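Local coordinates for protein fumarate reductase iron-sulfur subunit (Mycolicibacterium smegmatis, PDB 7D6V) that probably relays electrons from succinate oxidation through its three iron-sulfur clusters toward quinone, as the iron-sulfur subunit of a mycobacterial succinate dehydrogenase, at residues B[138-152]-B[169-183]. Sequence-based numbering, arbitrary orientation.
Sequences RSQEFRKCIECFLCQ and AGPRFHMRIAELDMH. With SF4 (iron/sulfur cluster), chain F; F3S (Fe3-s4 cluster), chain G.
The CxxCxxC motif of the dicluster ferredoxin domain, C145, C148 and C151, binds three irons of the 4Fe-4S cluster; C145 and C151 also meet helix 171-181. R172, in the first turn of that helix, reaches back to the motif. C145 SG lies over one face of the R172 guanidinium, 3.7 Å from R172 CZ. At its edge, R172 NE gives a salt-bridge bond of 3.2 Å to the anti side of E147 OE2; the bond from NH1 is weak. The carboxylate and guanidinium planes are nearly perpendicular (82°). E147 OE1 also bonds to Q145 of subunit A.

At the start of helix 171-181 the Q152 amide bonds to the backbone on both sides of G170, the N-cap residue: OE1 accepts R172 N at 2.8 Å, and NE2 gives a nearly straight bond to A169 O (170°). P171 CG meets C151 CB at 3.6 Å, while P171 CB touches S3 of the 3Fe-4S cluster.

Further along, helix 138-142 runs roughly antiparallel to helix 171-181. S139 OG donates to E179 O at 2.8 Å, on a lone pair. F142 packs against M175 and E179, and M182 SD meets its ring edge, a Met-aromatic contact. The bend of M175 at chi3 (67°) brings CE to C145 CB. A positive guanidinium so near a cluster thiolate would probably stabilise the reduced cluster and raise its potential, although E147 would offset part of that charge.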
ATOM      1  N   ARG B 138       8.733 -11.953   9.369  1.00 13.54           N
ATOM      2  CA  ARG B 138       7.577 -12.645   8.810  1.00 13.54           C
ATOM      3  C   ARG B 138       6.327 -11.777   8.865  1.00 13.54           C
ATOM      4  O   ARG B 138       5.563 -11.716   7.897  1.00 13.54           O
ATOM      5  CB  ARG B 138       7.341 -13.959   9.549  1.00 13.54           C
ATOM      6  CG  ARG B 138       8.333 -15.048   9.208  1.00 13.54           C
ATOM      7  CD  ARG B 138       7.765 -16.413   9.527  1.00 13.54           C
ATOM      8  NE  ARG B 138       7.759 -16.683  10.959  1.00 13.54           N
ATOM      9  CZ  ARG B 138       7.361 -17.828  11.498  1.00 13.54           C
ATOM     10  NH1 ARG B 138       6.936 -18.813  10.721  1.00 13.54           N
ATOM     11  NH2 ARG B 138       7.388 -17.992  12.810  1.00 13.54           N
ATOM     12  N   SER B 139       6.102 -11.099   9.990  1.00 13.58           N
ATOM     13  CA  SER B 139       4.945 -10.222  10.102  1.00 13.58           C
ATOM     14  C   SER B 139       5.137  -8.930   9.322  1.00 13.58           C
ATOM     15  O   SER B 139       4.159  -8.363   8.820  1.00 13.58           O
ATOM     16  CB  SER B 139       4.659  -9.919  11.571  1.00 13.58           C
ATOM     17  OG  SER B 139       4.127 -11.057  12.220  1.00 13.58           O
ATOM     18  N   GLN B 140       6.378  -8.458   9.200  1.00 13.90           N
ATOM     19  CA  GLN B 140       6.637  -7.273   8.396  1.00 13.90           C
ATOM     20  C   GLN B 140       6.302  -7.515   6.937  1.00 13.90           C
ATOM     21  O   GLN B 140       5.917  -6.580   6.227  1.00 13.90           O
ATOM     22  CB  GLN B 140       8.097  -6.854   8.544  1.00 13.90           C
ATOM     23  CG  GLN B 140       8.354  -5.933   9.709  1.00 13.90           C
ATOM     24  CD  GLN B 140       9.730  -5.320   9.664  1.00 13.90           C
ATOM     25  OE1 GLN B 140      10.621  -5.822   8.986  1.00 13.90           O
ATOM     26  NE2 GLN B 140       9.915  -4.232  10.394  1.00 13.90           N
ATOM     27  N   GLU B 141       6.456  -8.754   6.465  1.00 13.82           N
ATOM     28  CA  GLU B 141       6.038  -9.059   5.098  1.00 13.82           C
ATOM     29  C   GLU B 141       4.541  -8.844   4.917  1.00 13.82           C
ATOM     30  O   GLU B 141       4.100  -8.277   3.912  1.00 13.82           O
ATOM     31  CB  GLU B 141       6.411 -10.487   4.720  1.00 13.82           C
ATOM     32  CG  GLU B 141       6.292 -10.736   3.226  1.00 13.82           C
ATOM     33  CD  GLU B 141       5.864 -12.147   2.896  1.00 13.82           C
ATOM     34  OE1 GLU B 141       5.487 -12.396   1.733  1.00 13.82           O
ATOM     35  OE2 GLU B 141       5.912 -13.009   3.796  1.00 13.82           O
ATOM     36  N   PHE B 142       3.737  -9.295   5.883  1.00 12.83           N
ATOM     37  CA  PHE B 142       2.293  -9.129   5.777  1.00 12.83           C
ATOM     38  C   PHE B 142       1.855  -7.696   6.030  1.00 12.83           C
ATOM     39  O   PHE B 142       0.763  -7.313   5.600  1.00 12.83           O
ATOM     40  CB  PHE B 142       1.574 -10.063   6.749  1.00 12.83           C
ATOM     41  CG  PHE B 142       2.034 -11.485   6.678  1.00 12.83           C
ATOM     42  CD1 PHE B 142       2.289 -12.087   5.460  1.00 12.83           C
ATOM     43  CD2 PHE B 142       2.207 -12.226   7.832  1.00 12.83           C
ATOM     44  CE1 PHE B 142       2.711 -13.395   5.396  1.00 12.83           C
ATOM     45  CE2 PHE B 142       2.629 -13.534   7.773  1.00 12.83           C
ATOM     46  CZ  PHE B 142       2.882 -14.118   6.556  1.00 12.83           C
ATOM     47  N   ARG B 143       2.668  -6.901   6.722  1.00 13.52           N
ATOM     48  CA  ARG B 143       2.303  -5.502   6.916  1.00 13.52           C
ATOM     49  C   ARG B 143       2.478  -4.661   5.657  1.00 13.52           C
ATOM     50  O   ARG B 143       2.185  -3.463   5.696  1.00 13.52           O
ATOM     51  CB  ARG B 143       3.113  -4.883   8.055  1.00 13.52           C
ATOM     52  CG  ARG B 143       2.990  -5.594   9.382  1.00 13.52           C
ATOM     53  CD  ARG B 143       1.756  -5.164  10.131  1.00 13.52           C
ATOM     54  NE  ARG B 143       1.897  -3.832  10.704  1.00 13.52           N
ATOM     55  CZ  ARG B 143       0.906  -3.169  11.288  1.00 13.52           C
ATOM     56  NH1 ARG B 143      -0.292  -3.720  11.382  1.00 13.52           N
ATOM     57  NH2 ARG B 143       1.114  -1.958  11.779  1.00 13.52           N
ATOM     58  N   LYS B 144       2.943  -5.246   4.553  1.00 13.18           N
ATOM     59  CA  LYS B 144       3.042  -4.540   3.283  1.00 13.18           C
ATOM     60  C   LYS B 144       1.698  -4.365   2.597  1.00 13.18           C
ATOM     61  O   LYS B 144       1.630  -3.681   1.572  1.00 13.18           O
ATOM     62  CB  LYS B 144       3.985  -5.283   2.333  1.00 13.18           C
ATOM     63  CG  LYS B 144       5.459  -5.060   2.589  1.00 13.18           C
ATOM     64  CD  LYS B 144       6.283  -6.178   1.981  1.00 13.18           C
ATOM     65  CE  LYS B 144       5.985  -6.331   0.503  1.00 13.18           C
ATOM     66  NZ  LYS B 144       6.085  -7.747   0.056  1.00 13.18           N
ATOM     67  N   CYS B 145       0.665  -5.015   3.109  1.00 12.48           N
ATOM     68  CA  CYS B 145      -0.646  -5.023   2.461  1.00 12.48           C
ATOM     69  C   CYS B 145      -1.490  -3.752   2.307  1.00 12.48           C
ATOM     70  O   CYS B 145      -2.131  -3.309   3.260  1.00 12.48           O
ATOM     71  CB  CYS B 145      -1.519  -6.119   3.089  1.00 12.48           C
ATOM     72  SG  CYS B 145      -3.298  -5.827   2.953  1.00 12.48           S
ATOM     73  N   ILE B 146      -1.492  -3.173   1.105  1.00 13.29           N
ATOM     74  CA  ILE B 146      -2.385  -2.054   0.839  1.00 13.29           C
ATOM     75  C   ILE B 146      -3.774  -2.643   0.639  1.00 13.29           C
ATOM     76  O   ILE B 146      -3.970  -3.533  -0.193  1.00 13.29           O
ATOM     77  CB  ILE B 146      -1.922  -1.233  -0.379  1.00 13.29           C
ATOM     78  CG1 ILE B 146      -1.970  -2.048  -1.673  1.00 13.29           C
ATOM     79  CG2 ILE B 146      -0.507  -0.732  -0.167  1.00 13.29           C
ATOM     80  CD1 ILE B 146      -2.012  -1.213  -2.919  1.00 13.29           C
ATOM     81  N   GLU B 147      -4.735  -2.195   1.432  1.00 12.52           N
ATOM     82  CA  GLU B 147      -5.999  -2.914   1.460  1.00 12.52           C
ATOM     83  C   GLU B 147      -6.777  -2.669   0.176  1.00 12.52           C
ATOM     84  O   GLU B 147      -7.766  -1.931   0.159  1.00 12.52           O
ATOM     85  CB  GLU B 147      -6.804  -2.517   2.694  1.00 12.52           C
ATOM     86  CG  GLU B 147      -6.275  -3.149   3.963  1.00 12.52           C
ATOM     87  CD  GLU B 147      -7.042  -2.730   5.192  1.00 12.52           C
ATOM     88  OE1 GLU B 147      -7.615  -1.622   5.188  1.00 12.52           O
ATOM     89  OE2 GLU B 147      -7.074  -3.510   6.163  1.00 12.52           O
ATOM     90  N   CYS B 148      -6.346  -3.324  -0.898  1.00 11.97           N
ATOM     91  CA  CYS B 148      -7.011  -3.206  -2.189  1.00 11.97           C
ATOM     92  C   CYS B 148      -8.177  -4.189  -2.262  1.00 11.97           C
ATOM     93  O   CYS B 148      -9.197  -3.914  -2.895  1.00 11.97           O
ATOM     94  CB  CYS B 148      -6.026  -3.468  -3.329  1.00 11.97           C
ATOM     95  SG  CYS B 148      -5.856  -5.209  -3.783  1.00 11.97           S
ATOM     96  N   PHE B 149      -8.016  -5.335  -1.607  1.00 11.83           N
ATOM     97  CA  PHE B 149      -9.048  -6.368  -1.577  1.00 11.83           C
ATOM     98  C   PHE B 149      -9.185  -7.096  -2.907  1.00 11.83           C
ATOM     99  O   PHE B 149     -10.229  -7.690  -3.189  1.00 11.83           O
ATOM    100  CB  PHE B 149     -10.395  -5.785  -1.142  1.00 11.83           C
ATOM    101  CG  PHE B 149     -10.327  -5.010   0.141  1.00 11.83           C
ATOM    102  CD1 PHE B 149      -9.725  -5.554   1.261  1.00 11.83           C
ATOM    103  CD2 PHE B 149     -10.849  -3.734   0.223  1.00 11.83           C
ATOM    104  CE1 PHE B 149      -9.656  -4.846   2.439  1.00 11.83           C
ATOM    105  CE2 PHE B 149     -10.783  -3.021   1.398  1.00 11.83           C
ATOM    106  CZ  PHE B 149     -10.186  -3.578   2.509  1.00 11.83           C
ATOM    107  N   LEU B 150      -8.139  -7.074  -3.734  1.00 11.59           N
ATOM    108  CA  LEU B 150      -8.159  -7.856  -4.965  1.00 11.59           C
ATOM    109  C   LEU B 150      -8.125  -9.348  -4.660  1.00 11.59           C
ATOM    110  O   LEU B 150      -8.753 -10.148  -5.364  1.00 11.59           O
ATOM    111  CB  LEU B 150      -6.986  -7.459  -5.859  1.00 11.59           C
ATOM    112  CG  LEU B 150      -7.082  -6.103  -6.558  1.00 11.59           C
ATOM    113  CD1 LEU B 150      -5.771  -5.754  -7.233  1.00 11.59           C
ATOM    114  CD2 LEU B 150      -8.220  -6.084  -7.556  1.00 11.59           C
ATOM    115  N   CYS B 151      -7.444  -9.704  -3.575  1.00 11.26           N
ATOM    116  CA  CYS B 151      -7.375 -11.090  -3.140  1.00 11.26           C
ATOM    117  C   CYS B 151      -8.783 -11.522  -2.748  1.00 11.26           C
ATOM    118  O   CYS B 151      -9.247 -12.592  -3.144  1.00 11.26           O
ATOM    119  CB  CYS B 151      -6.424 -11.235  -1.951  1.00 11.26           C
ATOM    120  SG  CYS B 151      -6.934 -10.334  -0.470  1.00 11.26           S
ATOM    121  N   GLN B 152      -9.462 -10.683  -1.967  1.00 11.38           N
ATOM    122  CA  GLN B 152     -10.828 -10.969  -1.553  1.00 11.38           C
ATOM    123  C   GLN B 152     -11.749 -11.080  -2.758  1.00 11.38           C
ATOM    124  O   GLN B 152     -12.665 -11.908  -2.778  1.00 11.38           O
ATOM    125  CB  GLN B 152     -11.324  -9.879  -0.606  1.00 11.38           C
ATOM    126  CG  GLN B 152     -10.393  -9.583   0.546  1.00 11.38           C
ATOM    127  CD  GLN B 152     -10.639 -10.483   1.734  1.00 11.38           C
ATOM    128  OE1 GLN B 152      -9.788 -11.285   2.101  1.00 11.38           O
ATOM    129  NE2 GLN B 152     -11.804 -10.351   2.345  1.00 11.38           N
ATOM    130  N   ALA B 169     -13.498 -15.501   6.070  1.00 12.70           N
ATOM    131  CA  ALA B 169     -13.008 -14.138   6.220  1.00 12.70           C
ATOM    132  C   ALA B 169     -12.290 -13.644   4.972  1.00 12.70           C
ATOM    133  O   ALA B 169     -12.288 -12.439   4.701  1.00 12.70           O
ATOM    134  CB  ALA B 169     -12.078 -14.042   7.428  1.00 12.70           C
ATOM    135  N   GLY B 170     -11.681 -14.544   4.208  1.00 11.70           N
ATOM    136  CA  GLY B 170     -10.962 -14.167   3.020  1.00 11.70           C
ATOM    137  C   GLY B 170      -9.462 -14.202   3.211  1.00 11.70           C
ATOM    138  O   GLY B 170      -8.954 -14.257   4.334  1.00 11.70           O
ATOM    139  N   PRO B 171      -8.721 -14.181   2.101  1.00 11.57           N
ATOM    140  CA  PRO B 171      -7.252 -14.225   2.199  1.00 11.57           C
ATOM    141  C   PRO B 171      -6.645 -13.098   3.014  1.00 11.57           C
ATOM    142  O   PRO B 171      -5.705 -13.339   3.780  1.00 11.57           O
ATOM    143  CB  PRO B 171      -6.803 -14.149   0.731  1.00 11.57           C
ATOM    144  CG  PRO B 171      -8.037 -13.851  -0.068  1.00 11.57           C
ATOM    145  CD  PRO B 171      -9.193 -14.326   0.718  1.00 11.57           C
ATOM    146  N   ARG B 172      -7.157 -11.872   2.879  1.00 11.99           N
ATOM    147  CA  ARG B 172      -6.539 -10.735   3.553  1.00 11.99           C
ATOM    148  C   ARG B 172      -6.599 -10.892   5.065  1.00 11.99           C
ATOM    149  O   ARG B 172      -5.616 -10.631   5.766  1.00 11.99           O
ATOM    150  CB  ARG B 172      -7.217  -9.434   3.118  1.00 11.99           C
ATOM    151  CG  ARG B 172      -6.497  -8.164   3.545  1.00 11.99           C
ATOM    152  CD  ARG B 172      -7.089  -7.589   4.823  1.00 11.99           C
ATOM    153  NE  ARG B 172      -6.293  -6.498   5.374  1.00 11.99           N
ATOM    154  CZ  ARG B 172      -5.162  -6.657   6.052  1.00 11.99           C
ATOM    155  NH1 ARG B 172      -4.511  -5.599   6.511  1.00 11.99           N
ATOM    156  NH2 ARG B 172      -4.677  -7.869   6.270  1.00 11.99           N
ATOM    157  N   PHE B 173      -7.725 -11.355   5.587  1.00 12.51           N
ATOM    158  CA  PHE B 173      -7.893 -11.390   7.030  1.00 12.51           C
ATOM    159  C   PHE B 173      -7.340 -12.657   7.663  1.00 12.51           C
ATOM    160  O   PHE B 173      -6.929 -12.627   8.825  1.00 12.51           O
ATOM    161  CB  PHE B 173      -9.364 -11.179   7.362  1.00 12.51           C
ATOM    162  CG  PHE B 173      -9.840  -9.820   6.980  1.00 12.51           C
ATOM    163  CD1 PHE B 173      -9.461  -8.716   7.717  1.00 12.51           C
ATOM    164  CD2 PHE B 173     -10.599  -9.633   5.842  1.00 12.51           C
ATOM    165  CE1 PHE B 173      -9.865  -7.460   7.353  1.00 12.51           C
ATOM    166  CE2 PHE B 173     -11.005  -8.374   5.476  1.00 12.51           C
ATOM    167  CZ  PHE B 173     -10.636  -7.287   6.231  1.00 12.51           C
ATOM    168  N   HIS B 174      -7.252 -13.755   6.916  1.00 11.83           N
ATOM    169  CA  HIS B 174      -6.456 -14.876   7.399  1.00 11.83           C
ATOM    170  C   HIS B 174      -4.971 -14.537   7.385  1.00 11.83           C
ATOM    171  O   HIS B 174      -4.227 -14.969   8.274  1.00 11.83           O
ATOM    172  CB  HIS B 174      -6.755 -16.122   6.573  1.00 11.83           C
ATOM    173  CG  HIS B 174      -8.080 -16.740   6.887  1.00 11.83           C
ATOM    174  ND1 HIS B 174      -8.341 -17.372   8.082  1.00 11.83           N
ATOM    175  CD2 HIS B 174      -9.229 -16.798   6.172  1.00 11.83           C
ATOM    176  CE1 HIS B 174      -9.588 -17.804   8.087  1.00 11.83           C
ATOM    177  NE2 HIS B 174     -10.148 -17.469   6.939  1.00 11.83           N
ATOM    178  N   MET B 175      -4.529 -13.740   6.411  1.00 11.78           N
ATOM    179  CA  MET B 175      -3.172 -13.209   6.449  1.00 11.78           C
ATOM    180  C   MET B 175      -2.973 -12.298   7.653  1.00 11.78           C
ATOM    181  O   MET B 175      -1.901 -12.289   8.264  1.00 11.78           O
ATOM    182  CB  MET B 175      -2.867 -12.461   5.151  1.00 11.78           C
ATOM    183  CG  MET B 175      -1.443 -11.958   5.040  1.00 11.78           C
ATOM    184  SD  MET B 175      -1.202 -10.850   3.646  1.00 11.78           S
ATOM    185  CE  MET B 175      -2.201  -9.457   4.151  1.00 11.78           C
ATOM    186  N   ARG B 176      -3.989 -11.508   7.996  1.00 12.34           N
ATOM    187  CA  ARG B 176      -3.919 -10.668   9.189  1.00 12.34           C
ATOM    188  C   ARG B 176      -3.822 -11.511  10.457  1.00 12.34           C
ATOM    189  O   ARG B 176      -3.076 -11.174  11.385  1.00 12.34           O
ATOM    190  CB  ARG B 176      -5.135  -9.745   9.237  1.00 12.34           C
ATOM    191  CG  ARG B 176      -5.346  -9.049  10.561  1.00 12.34           C
ATOM    192  CD  ARG B 176      -4.753  -7.657  10.552  1.00 12.34           C
ATOM    193  NE  ARG B 176      -5.096  -6.921  11.764  1.00 12.34           N
ATOM    194  CZ  ARG B 176      -4.212  -6.513  12.664  1.00 12.34           C
ATOM    195  NH1 ARG B 176      -2.924  -6.765  12.493  1.00 12.34           N
ATOM    196  NH2 ARG B 176      -4.617  -5.851  13.736  1.00 12.34           N
ATOM    197  N   ILE B 177      -4.577 -12.609  10.515  1.00 12.53           N
ATOM    198  CA  ILE B 177      -4.479 -13.531  11.643  1.00 12.53           C
ATOM    199  C   ILE B 177      -3.075 -14.114  11.736  1.00 12.53           C
ATOM    200  O   ILE B 177      -2.511 -14.233  12.827  1.00 12.53           O
ATOM    201  CB  ILE B 177      -5.545 -14.637  11.529  1.00 12.53           C
ATOM    202  CG1 ILE B 177      -6.943 -14.056  11.734  1.00 12.53           C
ATOM    203  CG2 ILE B 177      -5.288 -15.739  12.541  1.00 12.53           C
ATOM    204  CD1 ILE B 177      -8.052 -15.041  11.467  1.00 12.53           C
ATOM    205  N   ALA B 178      -2.492 -14.490  10.596  1.00 12.83           N
ATOM    206  CA  ALA B 178      -1.121 -14.998  10.598  1.00 12.83           C
ATOM    207  C   ALA B 178      -0.132 -13.933  11.056  1.00 12.83           C
ATOM    208  O   ALA B 178       0.823 -14.230  11.783  1.00 12.83           O
ATOM    209  CB  ALA B 178      -0.749 -15.506   9.207  1.00 12.83           C
ATOM    210  N   GLU B 179      -0.341 -12.688  10.629  1.00 13.69           N
ATOM    211  CA  GLU B 179       0.529 -11.589  11.033  1.00 13.69           C
ATOM    212  C   GLU B 179       0.473 -11.367  12.538  1.00 13.69           C
ATOM    213  O   GLU B 179       1.502 -11.111  13.174  1.00 13.69           O
ATOM    214  CB  GLU B 179       0.135 -10.323  10.270  1.00 13.69           C
ATOM    215  CG  GLU B 179       1.085  -9.144  10.406  1.00 13.69           C
ATOM    216  CD  GLU B 179       0.834  -8.323  11.653  1.00 13.69           C
ATOM    217  OE1 GLU B 179      -0.324  -8.288  12.114  1.00 13.69           O
ATOM    218  OE2 GLU B 179       1.792  -7.720  12.177  1.00 13.69           O
ATOM    219  N   LEU B 180      -0.719 -11.455  13.125  1.00 13.39           N
ATOM    220  CA  LEU B 180      -0.834 -11.300  14.572  1.00 13.39           C
ATOM    221  C   LEU B 180      -0.305 -12.520  15.316  1.00 13.39           C
ATOM    222  O   LEU B 180       0.213 -12.389  16.429  1.00 13.39           O
ATOM    223  CB  LEU B 180      -2.285 -11.026  14.956  1.00 13.39           C
ATOM    224  CG  LEU B 180      -2.774  -9.609  14.667  1.00 13.39           C
ATOM    225  CD1 LEU B 180      -4.279  -9.526  14.797  1.00 13.39           C
ATOM    226  CD2 LEU B 180      -2.100  -8.623  15.594  1.00 13.39           C
ATOM    227  N   ASP B 181      -0.425 -13.707  14.719  1.00 13.56           N
ATOM    228  CA  ASP B 181       0.077 -14.924  15.346  1.00 13.56           C
ATOM    229  C   ASP B 181       1.598 -14.972  15.356  1.00 13.56           C
ATOM    230  O   ASP B 181       2.192 -15.508  16.296  1.00 13.56           O
ATOM    231  CB  ASP B 181      -0.491 -16.143  14.621  1.00 13.56           C
ATOM    232  CG  ASP B 181      -0.470 -17.392  15.473  1.00 13.56           C
ATOM    233  OD1 ASP B 181      -1.175 -17.427  16.500  1.00 13.56           O
ATOM    234  OD2 ASP B 181       0.242 -18.349  15.109  1.00 13.56           O
ATOM    235  N   MET B 182       2.243 -14.424  14.331  1.00 13.68           N
ATOM    236  CA  MET B 182       3.697 -14.422  14.256  1.00 13.68           C
ATOM    237  C   MET B 182       4.325 -13.194  14.902  1.00 13.68           C
ATOM    238  O   MET B 182       5.550 -13.060  14.876  1.00 13.68           O
ATOM    239  CB  MET B 182       4.148 -14.533  12.798  1.00 13.68           C
ATOM    240  CG  MET B 182       3.997 -15.925  12.215  1.00 13.68           C
ATOM    241  SD  MET B 182       3.950 -15.930  10.417  1.00 13.68           S
ATOM    242  CE  MET B 182       3.096 -17.469  10.112  1.00 13.68           C
ATOM    243  N   HIS B 183       3.524 -12.304  15.473  1.00 14.20           N
ATOM    244  CA  HIS B 183       4.070 -11.172  16.210  1.00 14.20           C
ATOM    245  C   HIS B 183       4.786 -11.676  17.457  1.00 14.20           C
ATOM    246  O   HIS B 183       4.188 -12.402  18.257  1.00 14.20           O
ATOM    247  CB  HIS B 183       2.956 -10.201  16.592  1.00 14.20           C
ATOM    248  CG  HIS B 183       3.444  -8.852  17.019  1.00 14.20           C
ATOM    249  ND1 HIS B 183       4.217  -8.658  18.142  1.00 14.20           N
ATOM    250  CD2 HIS B 183       3.265  -7.626  16.473  1.00 14.20           C
ATOM    251  CE1 HIS B 183       4.495  -7.375  18.268  1.00 14.20           C
ATOM    252  NE2 HIS B 183       3.928  -6.726  17.268  1.00 14.20           N
TER
HETATM  253 FE1  SF4 F 302      -5.028  -8.836  -0.794  1.00 12.21          FE
HETATM  254 FE2  SF4 F 302      -2.178  -8.163  -1.529  1.00 12.21          FE
HETATM  255 FE3  SF4 F 302      -3.540  -6.698   0.733  1.00 12.21          FE
HETATM  256 FE4  SF4 F 302      -4.393  -6.199  -2.120  1.00 12.21          FE
HETATM  257  S1  SF4 F 302      -2.541  -6.111  -1.061  1.00 12.21           S
HETATM  258  S2  SF4 F 302      -5.391  -6.785  -0.327  1.00 12.21           S
HETATM  259  S3  SF4 F 302      -4.029  -8.250  -2.588  1.00 12.21           S
HETATM  260  S4  SF4 F 302      -3.177  -8.749   0.266  1.00 12.21           S
HETATM  261 FE1  F3S G 303      -8.257 -17.598  -1.932  1.00 15.13          FE
HETATM  262 FE3  F3S G 303      -5.614 -18.080  -1.903  1.00 15.13          FE
HETATM  263 FE4  F3S G 303      -7.205 -19.711  -0.476  1.00 15.13          FE
HETATM  264  S1  F3S G 303      -6.908 -17.756  -3.687  1.00 15.13           S
HETATM  265  S2  F3S G 303      -9.123 -19.718  -1.674  1.00 15.13           S
HETATM  266  S3  F3S G 303      -6.892 -17.452  -0.092  1.00 15.13           S
HETATM  267  S4  F3S G 303      -5.300 -20.303  -1.533  1.00 15.13           S